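Local coordinates for protein putative cytochrome P450 120 (Synechocystis sp., PDB 2VE3) that binds heme and retinoic acid and probably acts as a cytochrome P450 monooxygenase, inserting oxygen into its substrate, at residues N9-P15 with Q330-H335; F69-Q73 with G385-R389; H101-R105 with L388-L392. All coordinates share one frame; numbering follows the deposited sequence.

Contact 1 (N9-P15 with Q330-H335); sequences NSLPIPP and QFQGFH
F334 sets its phenyl ring against the proline-rich segment N9-P15. P14 CA lies over one face in a CH-pi contact, 4.0 Å from the ring centroid of F334 and 29° off its normal, while P12 O sits in the ring plane at the edge, 3.5 Å from F334 CD1. Farther along, P15 CD reaches F334 CZ at 3.8 Å, the two side chains crossing at about a right angle. Carbonyl O of P12 also takes the bond that ties the segments: H335 N donates to P12 O over 2.7 Å and almost straight at 165°, although the donor is tilted well out of the carbonyl plane. L11 adds to the first shell by laying CD1 on the amide of Q330, 3.5 Å from Q330 CD. With an alanine in place of F334, P14 would lose the ring face beneath its CA, and a gap would probably open along P14 and P15. H335 holds CG anti to its backbone N (chi1 180°), which carries the imidazole away from the proline segment to a bond between its NE2 and D328 OD1. Behind the contact, F331 and F334 pair through both backbone N-H···O bonds, and the F331 ring stacks on F67. The arrangement is a beta hairpin with a two-residue type I' turn, whose outgoing strand receives the extended N-terminal chain at the protein surface, away from the heme.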
# COMPACT_ATOMS: atom_id res chain seq x y z
N ASN A 9 36.39 11.84 0.46
CA ASN A 9 36.01 12.96 1.37
C ASN A 9 35.70 12.50 2.79
O ASN A 9 35.09 11.44 3.00
CB ASN A 9 34.85 13.77 0.77
CG ASN A 9 35.28 14.63 -0.42
OD1 ASN A 9 36.38 15.21 -0.42
ND2 ASN A 9 34.42 14.73 -1.43
N SER A 10 36.11 13.31 3.76
CA SER A 10 36.18 12.94 5.18
C SER A 10 34.99 13.46 6.02
O SER A 10 35.17 14.30 6.91
CB SER A 10 37.50 13.45 5.77
OG SER A 10 38.43 13.78 4.74
N LEU A 11 33.80 12.95 5.72
CA LEU A 11 32.56 13.39 6.36
C LEU A 11 32.07 12.39 7.43
O LEU A 11 32.32 11.19 7.32
CB LEU A 11 31.48 13.61 5.29
CG LEU A 11 31.71 14.71 4.24
CD1 LEU A 11 30.77 14.52 3.09
CD2 LEU A 11 31.56 16.11 4.82
N PRO A 12 31.34 12.88 8.46
CA PRO A 12 30.87 11.94 9.49
C PRO A 12 29.66 11.11 9.02
O PRO A 12 28.98 11.51 8.08
CB PRO A 12 30.44 12.87 10.61
CG PRO A 12 29.95 14.09 9.89
CD PRO A 12 30.90 14.26 8.74
N ILE A 13 29.41 9.99 9.69
CA ILE A 13 28.16 9.23 9.51
C ILE A 13 27.08 9.75 10.48
O ILE A 13 27.43 10.28 11.55
CB ILE A 13 28.35 7.67 9.67
CG1 ILE A 13 28.82 7.30 11.07
CG2 ILE A 13 29.28 7.11 8.58
CD1 ILE A 13 28.89 5.80 11.34
N PRO A 14 25.78 9.62 10.12
CA PRO A 14 24.69 10.15 10.94
C PRO A 14 24.71 9.70 12.39
O PRO A 14 25.29 8.65 12.70
CB PRO A 14 23.45 9.62 10.23
CG PRO A 14 23.86 9.51 8.82
CD PRO A 14 25.26 8.97 8.90
N PRO A 15 24.09 10.49 13.29
CA PRO A 15 23.95 10.04 14.68
C PRO A 15 22.90 8.94 14.80
O PRO A 15 22.00 8.87 13.98
CB PRO A 15 23.48 11.30 15.41
CG PRO A 15 22.78 12.12 14.35
CD PRO A 15 23.50 11.82 13.06
N GLN A 330 27.16 11.28 -0.22
CA GLN A 330 26.98 12.23 0.88
C GLN A 330 25.66 12.98 0.73
O GLN A 330 25.20 13.24 -0.37
CB GLN A 330 28.16 13.22 0.97
CG GLN A 330 28.35 14.13 -0.26
CD GLN A 330 29.16 15.39 0.05
OE1 GLN A 330 28.69 16.30 0.75
NE2 GLN A 330 30.39 15.43 -0.45
N PHE A 331 25.05 13.33 1.86
CA PHE A 331 23.81 14.09 1.83
C PHE A 331 23.73 14.96 3.06
O PHE A 331 23.93 14.49 4.17
CB PHE A 331 22.57 13.18 1.71
CG PHE A 331 21.25 13.93 1.77
CD1 PHE A 331 20.92 14.86 0.78
CD2 PHE A 331 20.35 13.70 2.81
CE1 PHE A 331 19.71 15.57 0.84
CE2 PHE A 331 19.13 14.40 2.87
CZ PHE A 331 18.81 15.34 1.88
N GLN A 332 23.45 16.25 2.84
CA GLN A 332 23.41 17.25 3.90
C GLN A 332 24.51 17.05 4.95
O GLN A 332 24.23 17.01 6.15
CB GLN A 332 22.01 17.35 4.51
CG GLN A 332 21.12 18.34 3.76
CD GLN A 332 19.63 18.16 3.99
OE1 GLN A 332 18.81 18.69 3.23
NE2 GLN A 332 19.27 17.41 5.03
N GLY A 333 25.74 16.91 4.47
CA GLY A 333 26.91 16.84 5.34
C GLY A 333 27.27 15.49 5.93
O GLY A 333 28.23 15.40 6.71
N PHE A 334 26.52 14.44 5.59
CA PHE A 334 26.83 13.09 6.11
C PHE A 334 27.36 12.13 5.04
O PHE A 334 26.95 12.18 3.89
CB PHE A 334 25.61 12.47 6.78
CG PHE A 334 25.20 13.15 8.05
CD1 PHE A 334 25.99 13.06 9.19
CD2 PHE A 334 24.02 13.88 8.11
CE1 PHE A 334 25.60 13.68 10.38
CE2 PHE A 334 23.62 14.51 9.27
CZ PHE A 334 24.41 14.41 10.42
N HIS A 335 28.29 11.27 5.44
CA HIS A 335 28.73 10.16 4.61
C HIS A 335 27.64 9.08 4.63
O HIS A 335 27.24 8.62 5.70
CB HIS A 335 30.06 9.62 5.15
CG HIS A 335 30.62 8.46 4.38
ND1 HIS A 335 31.31 7.44 4.99
CD2 HIS A 335 30.59 8.16 3.06
CE1 HIS A 335 31.69 6.56 4.08
NE2 HIS A 335 31.26 6.97 2.90

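Contact 2 (F69-Q73 with G385-R389); sequences FTKEQ and GGGLR. With HEM (protoporphyrin IX containing Fe), chain C.
In the cysteine-ligand loop of the P450 fold, just ahead of the residue that binds the heme iron, the glycine run G385-G387 packs on the ring of F69, and L388 is gripped by E72. G386 CA stands squarely over the F69 face, 4.0 Å from the ring centroid and 11° off the normal. The carbonyl of the same glycine covers that face nearer the rim, with G386 O 3.5 Å from F69 CE1. Glycine suits this close approach, since a beta carbon on G386 would press on the ring and one on G387 would collide with E72 OE1.

E72 works through both carboxylate oxygens. A first torsion near 180° (-170°) stretches its chain away from its own backbone N and brings OE1 to the amide of L388, where L388 N donates to the syn side of E72 OE1 over 3.1 Å at 163°. A water lies 2.7 Å from E72 OE2 and 2.8 Å from G386 O, and accepts from R389 N, so it links the carboxylate to the loop backbone on either side of L388. R323 adds a long, weak ion pair to E72 OE2. The L388 side chain slides past E72 in the opposite direction, and its CD1 ends 3.7 Å from Q73 CG, toward the solvent-exposed side.

At the end of the segment R389 reaches the heme: NH1 donates to propionate atom HEM O2D over 2.9 Å, with the oxygen at the guanidinium edge and in its plane. Y344 meets the F69 ring edge-to-face and, like R323, also hydrogen-bonds the heme. G387, R389 and C391 fit the glycine, arginine and cysteine of the P450 heme-binding signature, FxxGxRxCxG.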
# COMPACT_ATOMS: atom_id res chain seq x y z
N PHE A 69 15.49 9.66 -5.29
CA PHE A 69 14.88 9.40 -6.59
C PHE A 69 15.60 10.14 -7.74
O PHE A 69 14.99 10.46 -8.76
CB PHE A 69 13.38 9.72 -6.58
CG PHE A 69 12.61 9.05 -5.46
CD1 PHE A 69 12.81 7.71 -5.15
CD2 PHE A 69 11.64 9.77 -4.74
CE1 PHE A 69 12.09 7.10 -4.11
CE2 PHE A 69 10.92 9.16 -3.71
CZ PHE A 69 11.15 7.82 -3.40
N THR A 70 16.91 10.37 -7.56
CA THR A 70 17.74 11.07 -8.55
C THR A 70 19.02 10.27 -8.82
O THR A 70 19.61 9.72 -7.89
CB THR A 70 18.10 12.50 -8.06
OG1 THR A 70 16.90 13.30 -8.00
CG2 THR A 70 19.09 13.18 -9.01
N LYS A 71 19.43 10.22 -10.09
CA LYS A 71 20.61 9.44 -10.50
C LYS A 71 20.58 8.12 -9.75
O LYS A 71 21.57 7.71 -9.13
CB LYS A 71 21.91 10.21 -10.21
CG LYS A 71 21.95 11.61 -10.81
CD LYS A 71 23.15 12.41 -10.31
CE LYS A 71 23.17 13.81 -10.89
NZ LYS A 71 21.86 14.54 -10.73
N GLU A 72 19.42 7.48 -9.81
CA GLU A 72 19.05 6.35 -8.96
C GLU A 72 19.71 5.03 -9.36
O GLU A 72 20.24 4.29 -8.52
CB GLU A 72 17.53 6.21 -9.01
CG GLU A 72 16.94 5.26 -8.02
CD GLU A 72 15.44 5.22 -8.10
OE1 GLU A 72 14.88 6.06 -8.83
OE2 GLU A 72 14.84 4.34 -7.45
N GLN A 73 19.66 4.74 -10.66
CA GLN A 73 20.25 3.54 -11.28
C GLN A 73 21.71 3.27 -10.88
O GLN A 73 22.11 2.13 -10.65
CB GLN A 73 20.16 3.68 -12.81
CG GLN A 73 18.91 4.43 -13.34
CD GLN A 73 18.93 5.94 -13.04
OE1 GLN A 73 20.00 6.53 -12.84
NE2 GLN A 73 17.76 6.56 -13.00
N GLY A 385 5.34 6.54 -3.44
CA GLY A 385 6.78 6.60 -3.68
C GLY A 385 7.12 7.51 -4.85
O GLY A 385 6.42 8.50 -5.13
N GLY A 386 8.20 7.18 -5.54
CA GLY A 386 8.62 7.93 -6.72
C GLY A 386 9.78 7.22 -7.38
O GLY A 386 10.18 6.13 -6.93
N GLY A 387 10.32 7.84 -8.42
CA GLY A 387 11.41 7.29 -9.23
C GLY A 387 11.14 5.93 -9.87
O GLY A 387 10.04 5.67 -10.36
N LEU A 388 12.15 5.07 -9.85
CA LEU A 388 12.11 3.77 -10.52
C LEU A 388 11.16 2.71 -9.95
O LEU A 388 10.79 1.77 -10.66
CB LEU A 388 13.53 3.18 -10.67
CG LEU A 388 14.50 3.85 -11.68
CD1 LEU A 388 15.88 3.21 -11.62
CD2 LEU A 388 13.98 3.85 -13.12
N ARG A 389 10.75 2.87 -8.70
CA ARG A 389 9.97 1.86 -7.99
C ARG A 389 8.57 2.37 -7.64
O ARG A 389 7.82 1.69 -6.92
CB ARG A 389 10.70 1.43 -6.72
CG ARG A 389 12.02 0.72 -6.97
CD ARG A 389 11.74 -0.72 -7.31
NE ARG A 389 12.94 -1.45 -7.65
CZ ARG A 389 13.04 -2.78 -7.65
NH1 ARG A 389 12.01 -3.55 -7.33
NH2 ARG A 389 14.20 -3.32 -7.99
CHA HEM C . 5.25 -0.09 -5.12
CHB HEM C . 2.34 2.41 -2.14
CHC HEM C . -1.53 0.03 -3.88
CHD HEM C . 1.39 -2.84 -6.44
C1A HEM C . 4.82 0.82 -4.16
C2A HEM C . 5.63 1.76 -3.41
C3A HEM C . 4.81 2.46 -2.60
C4A HEM C . 3.47 1.96 -2.80
CMA HEM C . 5.18 3.57 -1.61
CAA HEM C . 7.15 1.96 -3.58
CBA HEM C . 7.97 1.12 -2.60
CGA HEM C . 9.43 1.27 -2.99
O1A HEM C . 9.94 2.42 -2.90
O2A HEM C . 10.07 0.24 -3.37
C1B HEM C . 1.03 2.01 -2.38
C2B HEM C . -0.17 2.61 -1.82
C3B HEM C . -1.24 1.95 -2.31
C4B HEM C . -0.74 0.93 -3.19
CMB HEM C . -0.17 3.80 -0.83
CAB HEM C . -2.76 2.17 -2.02
CBB HEM C . -3.31 3.38 -1.80
C1C HEM C . -1.10 -0.93 -4.77
C2C HEM C . -1.94 -1.80 -5.57
C3C HEM C . -1.14 -2.60 -6.28
C4C HEM C . 0.24 -2.26 -5.93
CMC HEM C . -3.50 -1.76 -5.60
CAC HEM C . -1.56 -3.68 -7.32
CBC HEM C . -2.11 -4.86 -6.99
C1D HEM C . 2.69 -2.42 -6.25
C2D HEM C . 3.84 -3.15 -6.71
C3D HEM C . 5.05 -2.31 -6.30
C4D HEM C . 4.50 -1.13 -5.65
CMD HEM C . 3.84 -4.51 -7.45
CAD HEM C . 6.55 -2.62 -6.53
CBD HEM C . 7.05 -1.71 -7.65
CGD HEM C . 8.50 -1.98 -7.95
O1D HEM C . 8.97 -1.49 -9.01
O2D HEM C . 9.20 -2.68 -7.16
NA HEM C . 3.51 0.97 -3.76
NB HEM C . 0.65 0.98 -3.20
NC HEM C . 0.23 -1.24 -5.00
ND HEM C . 3.11 -1.24 -5.64
FE HEM C . 1.80 0.06 -4.62
O HOH W 1 12.31 4.41 -6.55

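Contact 3 (H101-R105 with L388-L392); sequences HRSRR and LRECL. With HEM (protoporphyrin IX containing Fe), chain C.
H101 and R105 face the heme-binding loop L388-L392 from helix 98-109, the helix called C in P450s, where their spacing probably corresponds to the family's WxxxR motif. The tight side of the contact is built around one heme propionate. The guanidinium of R389 lies flat on the H101 imidazole, group centres 3.6 Å apart and planes at 22°, while the edge of the imidazole is turned to the propionate: H101 NE2 donates to HEM O1D over 2.7 Å at 169°. Another part of that ring edge meets the loop backbone, with H101 CE1 3.4 Å from L388 O. The propionate charge is likely to polarise the imidazole N-H, with the stacked guanidinium helping to balance that charge.

R105 bends at its second torsion (128°) to bring its end beside the same oxygen. Its NH1 donates to E390 O over 2.8 Å, with the carbonyl oxygen in the guanidinium plane, and makes a weak bond to HEM O1D at 3.0 Å. NH2 is directed at E390 O as well, but so closely that the exact distance is doubtful. L388 O lies over one face of this guanidinium, and the L392 side chain packs against NH1. R389 is itself anchored beyond the contact, its NH2 bonding to Q96 O.

The outer side is looser. The L388 side chain comes no nearer to segment 101-105 than the 5.0 Å between L388 CB and H101 CE1, and the E390 carboxylate turns away to a salt bridge with K394. R104, on the same helix as H101, pairs with E243 instead. On the inner side the loop runs on to C391, whose SG binds the heme iron at 2.6 Å.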
# COMPACT_ATOMS: atom_id res chain seq x y z
N HIS A 101 13.73 -6.32 -13.80
CA HIS A 101 12.80 -5.36 -13.20
C HIS A 101 12.17 -4.43 -14.25
O HIS A 101 10.95 -4.29 -14.27
CB HIS A 101 13.48 -4.55 -12.08
CG HIS A 101 12.59 -3.51 -11.46
ND1 HIS A 101 12.74 -2.16 -11.71
CD2 HIS A 101 11.54 -3.63 -10.62
CE1 HIS A 101 11.81 -1.49 -11.04
NE2 HIS A 101 11.07 -2.36 -10.38
N ARG A 102 12.98 -3.83 -15.11
CA ARG A 102 12.48 -2.93 -16.18
C ARG A 102 11.44 -3.64 -17.02
O ARG A 102 10.38 -3.09 -17.34
CB ARG A 102 13.62 -2.46 -17.09
CG ARG A 102 14.14 -1.03 -16.88
CD ARG A 102 15.62 -0.90 -17.31
NE ARG A 102 15.94 -1.88 -18.35
CZ ARG A 102 17.13 -2.47 -18.52
NH1 ARG A 102 18.15 -2.19 -17.73
NH2 ARG A 102 17.27 -3.35 -19.50
N SER A 103 11.75 -4.89 -17.37
CA SER A 103 10.89 -5.72 -18.19
C SER A 103 9.53 -6.04 -17.54
O SER A 103 8.49 -5.81 -18.14
CB SER A 103 11.63 -7.00 -18.59
OG SER A 103 10.76 -7.90 -19.22
N ARG A 104 9.55 -6.56 -16.31
CA ARG A 104 8.30 -6.94 -15.64
C ARG A 104 7.46 -5.71 -15.28
O ARG A 104 6.24 -5.77 -15.22
CB ARG A 104 8.56 -7.81 -14.39
CG ARG A 104 9.47 -9.03 -14.57
CD ARG A 104 9.36 -9.74 -15.92
NE ARG A 104 10.01 -11.05 -15.89
CZ ARG A 104 10.91 -11.49 -16.77
NH1 ARG A 104 11.30 -10.75 -17.80
NH2 ARG A 104 11.41 -12.70 -16.61
N ARG A 105 8.13 -4.59 -15.07
CA ARG A 105 7.44 -3.33 -14.87
C ARG A 105 6.55 -2.98 -16.06
O ARG A 105 5.39 -2.60 -15.90
CB ARG A 105 8.47 -2.25 -14.58
CG ARG A 105 7.88 -0.95 -14.24
CD ARG A 105 8.42 -0.40 -12.95
NE ARG A 105 7.71 0.83 -12.70
CZ ARG A 105 7.09 1.15 -11.57
NH1 ARG A 105 7.12 0.35 -10.51
NH2 ARG A 105 6.47 2.31 -11.52
N LEU A 388 12.15 5.07 -9.85
CA LEU A 388 12.11 3.77 -10.52
C LEU A 388 11.16 2.71 -9.95
O LEU A 388 10.79 1.77 -10.66
CB LEU A 388 13.53 3.18 -10.67
CG LEU A 388 14.50 3.85 -11.68
CD1 LEU A 388 15.88 3.21 -11.62
CD2 LEU A 388 13.98 3.85 -13.12
N ARG A 389 10.75 2.87 -8.70
CA ARG A 389 9.97 1.86 -7.99
C ARG A 389 8.57 2.37 -7.64
O ARG A 389 7.82 1.69 -6.92
CB ARG A 389 10.70 1.43 -6.72
CG ARG A 389 12.02 0.72 -6.97
CD ARG A 389 11.74 -0.72 -7.31
NE ARG A 389 12.94 -1.45 -7.65
CZ ARG A 389 13.04 -2.78 -7.65
NH1 ARG A 389 12.01 -3.55 -7.33
NH2 ARG A 389 14.20 -3.32 -7.99
N GLU A 390 8.23 3.56 -8.14
CA GLU A 390 6.92 4.15 -7.90
C GLU A 390 5.80 3.13 -8.10
O GLU A 390 5.78 2.42 -9.12
CB GLU A 390 6.70 5.35 -8.82
CG GLU A 390 5.51 6.20 -8.42
CD GLU A 390 5.39 7.51 -9.20
OE1 GLU A 390 6.41 8.02 -9.71
OE2 GLU A 390 4.27 8.03 -9.28
N CYS A 391 4.89 3.06 -7.15
CA CYS A 391 3.76 2.12 -7.20
C CYS A 391 3.24 1.95 -8.62
O CYS A 391 2.96 2.93 -9.34
CB CYS A 391 2.64 2.56 -6.27
SG CYS A 391 1.08 1.65 -6.48
N LEU A 392 3.10 0.68 -8.99
CA LEU A 392 2.66 0.28 -10.31
C LEU A 392 1.14 0.17 -10.34
O LEU A 392 0.51 0.24 -11.40
CB LEU A 392 3.29 -1.09 -10.57
CG LEU A 392 3.36 -1.82 -11.88
CD1 LEU A 392 4.62 -2.67 -11.85
CD2 LEU A 392 2.17 -2.69 -12.03
CHA HEM C . 5.25 -0.09 -5.12
CHB HEM C . 2.34 2.41 -2.14
CHC HEM C . -1.53 0.03 -3.88
CHD HEM C . 1.39 -2.84 -6.44
C1A HEM C . 4.82 0.82 -4.16
C2A HEM C . 5.63 1.76 -3.41
C3A HEM C . 4.81 2.46 -2.60
C4A HEM C . 3.47 1.96 -2.80
CMA HEM C . 5.18 3.57 -1.61
CAA HEM C . 7.15 1.96 -3.58
CBA HEM C . 7.97 1.12 -2.60
CGA HEM C . 9.43 1.27 -2.99
O1A HEM C . 9.94 2.42 -2.90
O2A HEM C . 10.07 0.24 -3.37
C1B HEM C . 1.03 2.01 -2.38
C2B HEM C . -0.17 2.61 -1.82
C3B HEM C . -1.24 1.95 -2.31
C4B HEM C . -0.74 0.93 -3.19
CMB HEM C . -0.17 3.80 -0.83
CAB HEM C . -2.76 2.17 -2.02
CBB HEM C . -3.31 3.38 -1.80
C1C HEM C . -1.10 -0.93 -4.77
C2C HEM C . -1.94 -1.80 -5.57
C3C HEM C . -1.14 -2.60 -6.28
C4C HEM C . 0.24 -2.26 -5.93
CMC HEM C . -3.50 -1.76 -5.60
CAC HEM C . -1.56 -3.68 -7.32
CBC HEM C . -2.11 -4.86 -6.99
C1D HEM C . 2.69 -2.42 -6.25
C2D HEM C . 3.84 -3.15 -6.71
C3D HEM C . 5.05 -2.31 -6.30
C4D HEM C . 4.50 -1.13 -5.65
CMD HEM C . 3.84 -4.51 -7.45
CAD HEM C . 6.55 -2.62 -6.53
CBD HEM C . 7.05 -1.71 -7.65
CGD HEM C . 8.50 -1.98 -7.95
O1D HEM C . 8.97 -1.49 -9.01
O2D HEM C . 9.20 -2.68 -7.16
NA HEM C . 3.51 0.97 -3.76
NB HEM C . 0.65 0.98 -3.20
NC HEM C . 0.23 -1.24 -5.00
ND HEM C . 3.11 -1.24 -5.64
FE HEM C . 1.80 0.06 -4.62

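Contacts 2 and 3 meet on one loop: they share L388 and R389, their centres are about 10 Å apart, and G385 O touches E390 CG at 4.1 Å. Segment 69-73 and helix residues 101-105 thus hold successive parts of the cysteine-ligand loop, meeting at L388, and both contacts touch the heme. The C391 side chain lies about 6 Å from the bound retinoic acid. Contact 1 stands apart at the surface, its centre about 21 Å from that of contact 2 and about 30 Å from that of contact 3; its nearest atoms are about 10 Å and 17 Å away. All three join the early part of the chain to its later part, roughly 280 to 315 positions on.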